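Local coordinates for protein Lon211 (Mycobacterium tuberculosis, PDB 6VBK) that is the N-terminal domain of the ATP-dependent protease Lon, thought to take part in recognising protein substrates before they are degraded, at residues 136-141 and 197-202. Numbering follows the deposited sequence.
Sequences QELAKE and ERLELV
L138 meets L199 and E200 where segments 136-141 and 197-202, on helices 133-153 and 195-207 in the helical C-terminal part of the Lon N-terminal domain, run side by side, their axes 9.4 Å apart and inclined at 27° in the same direction, a small worked example of how near-parallel helices pack through aliphatic groups. The CB of L138 rests against L199 at two points, 3.6 Å from its CD1 and 3.6 Å from its CB, so the bases of the two side chains face each other. Beyond CG the L138 branches turn to the glutamate: CD1 lies 3.6 Å from E200 CG and CD2 3.7 Å from that same atom, both methyls pressing on the same side of that methylene. E200 has CG beside its backbone N (chi1 -67°) and an extended chain beyond it, which carries the carboxylate past L138 to a salt bridge with R134 of helix 133-153. A139, next along, offers little bulk; its backbone N is 3.8 Å from L199 CD1 and its CB 4.4 Å, while P168 of helix 168-173 touches both A139 and L199 and extends the apolar patch. With no hydrogen bond between the two segments, the chemistry implies van der Waals packing between helices, beside which two salt bridges, E200–R134 and E141–R207, tie the same pair together.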
ATOM      1  N   GLN B 136      14.932   7.740 -24.158  1.00101.95           N
ATOM      2  CA  GLN B 136      16.161   7.232 -24.759  1.00 94.04           C
ATOM      3  C   GLN B 136      16.942   8.347 -25.444  1.00 86.04           C
ATOM      4  O   GLN B 136      18.177   8.375 -25.383  1.00 73.86           O
ATOM      5  CB  GLN B 136      15.837   6.116 -25.755  1.00115.24           C
ATOM      6  CG  GLN B 136      15.040   4.955 -25.172  1.00122.41           C
ATOM      7  CD  GLN B 136      15.903   3.965 -24.414  1.00123.36           C
ATOM      8  OE1 GLN B 136      16.182   4.145 -23.229  1.00116.71           O
ATOM      9  NE2 GLN B 136      16.324   2.905 -25.095  1.00127.76           N
ATOM     10  N   GLU B 137      16.239   9.274 -26.105  1.00103.39           N
ATOM     11  CA  GLU B 137      16.914  10.397 -26.747  1.00 96.75           C
ATOM     12  C   GLU B 137      17.465  11.382 -25.725  1.00 93.82           C
ATOM     13  O   GLU B 137      18.499  12.014 -25.972  1.00101.56           O
ATOM     14  CB  GLU B 137      15.962  11.113 -27.706  1.00 90.20           C
ATOM     15  CG  GLU B 137      15.671  10.355 -28.991  1.00118.88           C
ATOM     16  CD  GLU B 137      14.324   9.659 -28.975  1.00135.06           C
ATOM     17  OE1 GLU B 137      14.285   8.428 -29.181  1.00135.81           O
ATOM     18  OE2 GLU B 137      13.303  10.345 -28.755  1.00141.63           O
ATOM     19  N   LEU B 138      16.789  11.539 -24.584  1.00 77.23           N
ATOM     20  CA  LEU B 138      17.322  12.382 -23.520  1.00 88.23           C
ATOM     21  C   LEU B 138      18.606  11.794 -22.950  1.00 78.44           C
ATOM     22  O   LEU B 138      19.533  12.533 -22.600  1.00 78.98           O
ATOM     23  CB  LEU B 138      16.279  12.553 -22.418  1.00 80.89           C
ATOM     24  CG  LEU B 138      14.907  13.080 -22.830  1.00 97.30           C
ATOM     25  CD1 LEU B 138      13.929  12.979 -21.673  1.00 99.04           C
ATOM     26  CD2 LEU B 138      15.017  14.511 -23.313  1.00 86.75           C
ATOM     27  N   ALA B 139      18.674  10.464 -22.848  1.00 81.18           N
ATOM     28  CA  ALA B 139      19.866   9.818 -22.312  1.00 75.88           C
ATOM     29  C   ALA B 139      21.049   9.965 -23.259  1.00 79.22           C
ATOM     30  O   ALA B 139      22.175  10.217 -22.817  1.00 76.50           O
ATOM     31  CB  ALA B 139      19.582   8.342 -22.033  1.00 71.66           C
ATOM     32  N   LYS B 140      20.813   9.810 -24.565  1.00 82.93           N
ATOM     33  CA  LYS B 140      21.893   9.956 -25.536  1.00 90.04           C
ATOM     34  C   LYS B 140      22.448  11.374 -25.533  1.00 82.29           C
ATOM     35  O   LYS B 140      23.666  11.574 -25.603  1.00 92.80           O
ATOM     36  CB  LYS B 140      21.393   9.579 -26.931  1.00 93.91           C
ATOM     37  CG  LYS B 140      22.484   9.473 -27.985  1.00103.63           C
ATOM     38  CD  LYS B 140      21.891   9.147 -29.347  1.00103.80           C
ATOM     39  CE  LYS B 140      22.962   8.716 -30.335  1.00 98.37           C
ATOM     40  NZ  LYS B 140      22.373   8.350 -31.654  1.00105.19           N
ATOM     41  N   GLU B 141      21.568  12.374 -25.448  1.00 80.09           N
ATOM     42  CA  GLU B 141      22.024  13.758 -25.380  1.00 86.73           C
ATOM     43  C   GLU B 141      22.743  14.039 -24.067  1.00 74.44           C
ATOM     44  O   GLU B 141      23.763  14.739 -24.048  1.00 65.72           O
ATOM     45  CB  GLU B 141      20.840  14.710 -25.559  1.00 99.50           C
ATOM     46  CG  GLU B 141      21.139  16.152 -25.179  1.00110.84           C
ATOM     47  CD  GLU B 141      20.004  17.096 -25.524  1.00125.44           C
ATOM     48  OE1 GLU B 141      19.149  16.721 -26.354  1.00130.32           O
ATOM     49  OE2 GLU B 141      19.967  18.213 -24.965  1.00124.57           O
ATOM     50  N   GLU B 197      11.419  13.757 -17.074  1.00101.78           N
ATOM     51  CA  GLU B 197      11.589  15.033 -16.388  1.00102.08           C
ATOM     52  C   GLU B 197      12.995  15.182 -15.819  1.00 91.41           C
ATOM     53  O   GLU B 197      13.609  16.246 -15.944  1.00 93.56           O
ATOM     54  CB  GLU B 197      10.550  15.174 -15.278  1.00103.63           C
ATOM     55  CG  GLU B 197       9.121  15.356 -15.754  1.00113.72           C
ATOM     56  CD  GLU B 197       8.137  15.421 -14.602  1.00113.28           C
ATOM     57  OE1 GLU B 197       7.861  14.366 -13.992  1.00123.95           O
ATOM     58  OE2 GLU B 197       7.652  16.530 -14.295  1.00108.74           O
ATOM     59  N   ARG B 198      13.520  14.128 -15.188  1.00 83.67           N
ATOM     60  CA  ARG B 198      14.833  14.220 -14.555  1.00 80.19           C
ATOM     61  C   ARG B 198      15.925  14.495 -15.580  1.00 81.52           C
ATOM     62  O   ARG B 198      16.745  15.404 -15.401  1.00 75.54           O
ATOM     63  CB  ARG B 198      15.140  12.937 -13.784  1.00 74.03           C
ATOM     64  CG  ARG B 198      14.279  12.724 -12.557  1.00 87.17           C
ATOM     65  CD  ARG B 198      15.023  11.899 -11.524  1.00 71.87           C
ATOM     66  NE  ARG B 198      15.609  10.694 -12.098  1.00 89.87           N
ATOM     67  CZ  ARG B 198      14.959   9.545 -12.239  1.00 80.82           C
ATOM     68  NH1 ARG B 198      13.696   9.443 -11.849  1.00 71.23           N
ATOM     69  NH2 ARG B 198      15.572   8.497 -12.770  1.00 74.42           N
ATOM     70  N   LEU B 199      15.964  13.704 -16.655  1.00 83.71           N
ATOM     71  CA  LEU B 199      16.936  13.946 -17.718  1.00 77.28           C
ATOM     72  C   LEU B 199      16.790  15.356 -18.271  1.00 91.37           C
ATOM     73  O   LEU B 199      17.774  16.089 -18.407  1.00 87.33           O
ATOM     74  CB  LEU B 199      16.771  12.905 -18.826  1.00 71.94           C
ATOM     75  CG  LEU B 199      17.262  11.492 -18.504  1.00 71.90           C
ATOM     76  CD1 LEU B 199      16.736  10.498 -19.523  1.00 97.16           C
ATOM     77  CD2 LEU B 199      18.782  11.460 -18.461  1.00 75.24           C
ATOM     78  N   GLU B 200      15.553  15.759 -18.569  1.00124.23           N
ATOM     79  CA  GLU B 200      15.279  17.120 -19.009  1.00127.56           C
ATOM     80  C   GLU B 200      15.643  18.152 -17.946  1.00107.69           C
ATOM     81  O   GLU B 200      15.936  19.303 -18.288  1.00109.80           O
ATOM     82  CB  GLU B 200      13.806  17.216 -19.417  1.00145.50           C
ATOM     83  CG  GLU B 200      13.385  16.432 -20.643  1.00159.29           C
ATOM     84  CD  GLU B 200      11.894  16.546 -20.905  1.00180.32           C
ATOM     85  OE1 GLU B 200      11.179  17.072 -20.029  1.00186.13           O
ATOM     86  OE2 GLU B 200      11.430  16.096 -21.972  1.00189.60           O
ATOM     87  N   LEU B 201      15.660  17.760 -16.669  1.00 92.14           N
ATOM     88  CA  LEU B 201      16.135  18.654 -15.616  1.00 90.39           C
ATOM     89  C   LEU B 201      17.658  18.716 -15.581  1.00 81.93           C
ATOM     90  O   LEU B 201      18.241  19.805 -15.562  1.00 87.16           O
ATOM     91  CB  LEU B 201      15.598  18.206 -14.255  1.00 86.05           C
ATOM     92  CG  LEU B 201      14.182  18.629 -13.869  1.00 99.93           C
ATOM     93  CD1 LEU B 201      13.686  17.823 -12.678  1.00 99.04           C
ATOM     94  CD2 LEU B 201      14.138  20.116 -13.562  1.00104.83           C
ATOM     95  N   VAL B 202      18.319  17.554 -15.569  1.00 84.64           N
ATOM     96  CA  VAL B 202      19.769  17.535 -15.398  1.00 88.64           C
ATOM     97  C   VAL B 202      20.481  17.997 -16.666  1.00 90.90           C
ATOM     98  O   VAL B 202      21.595  18.532 -16.597  1.00 90.02           O
ATOM     99  CB  VAL B 202      20.235  16.132 -14.957  1.00 88.04           C
ATOM    100  CG1 VAL B 202      19.992  15.108 -16.056  1.00 80.80           C
ATOM    101  CG2 VAL B 202      21.703  16.155 -14.547  1.00 82.72           C
TER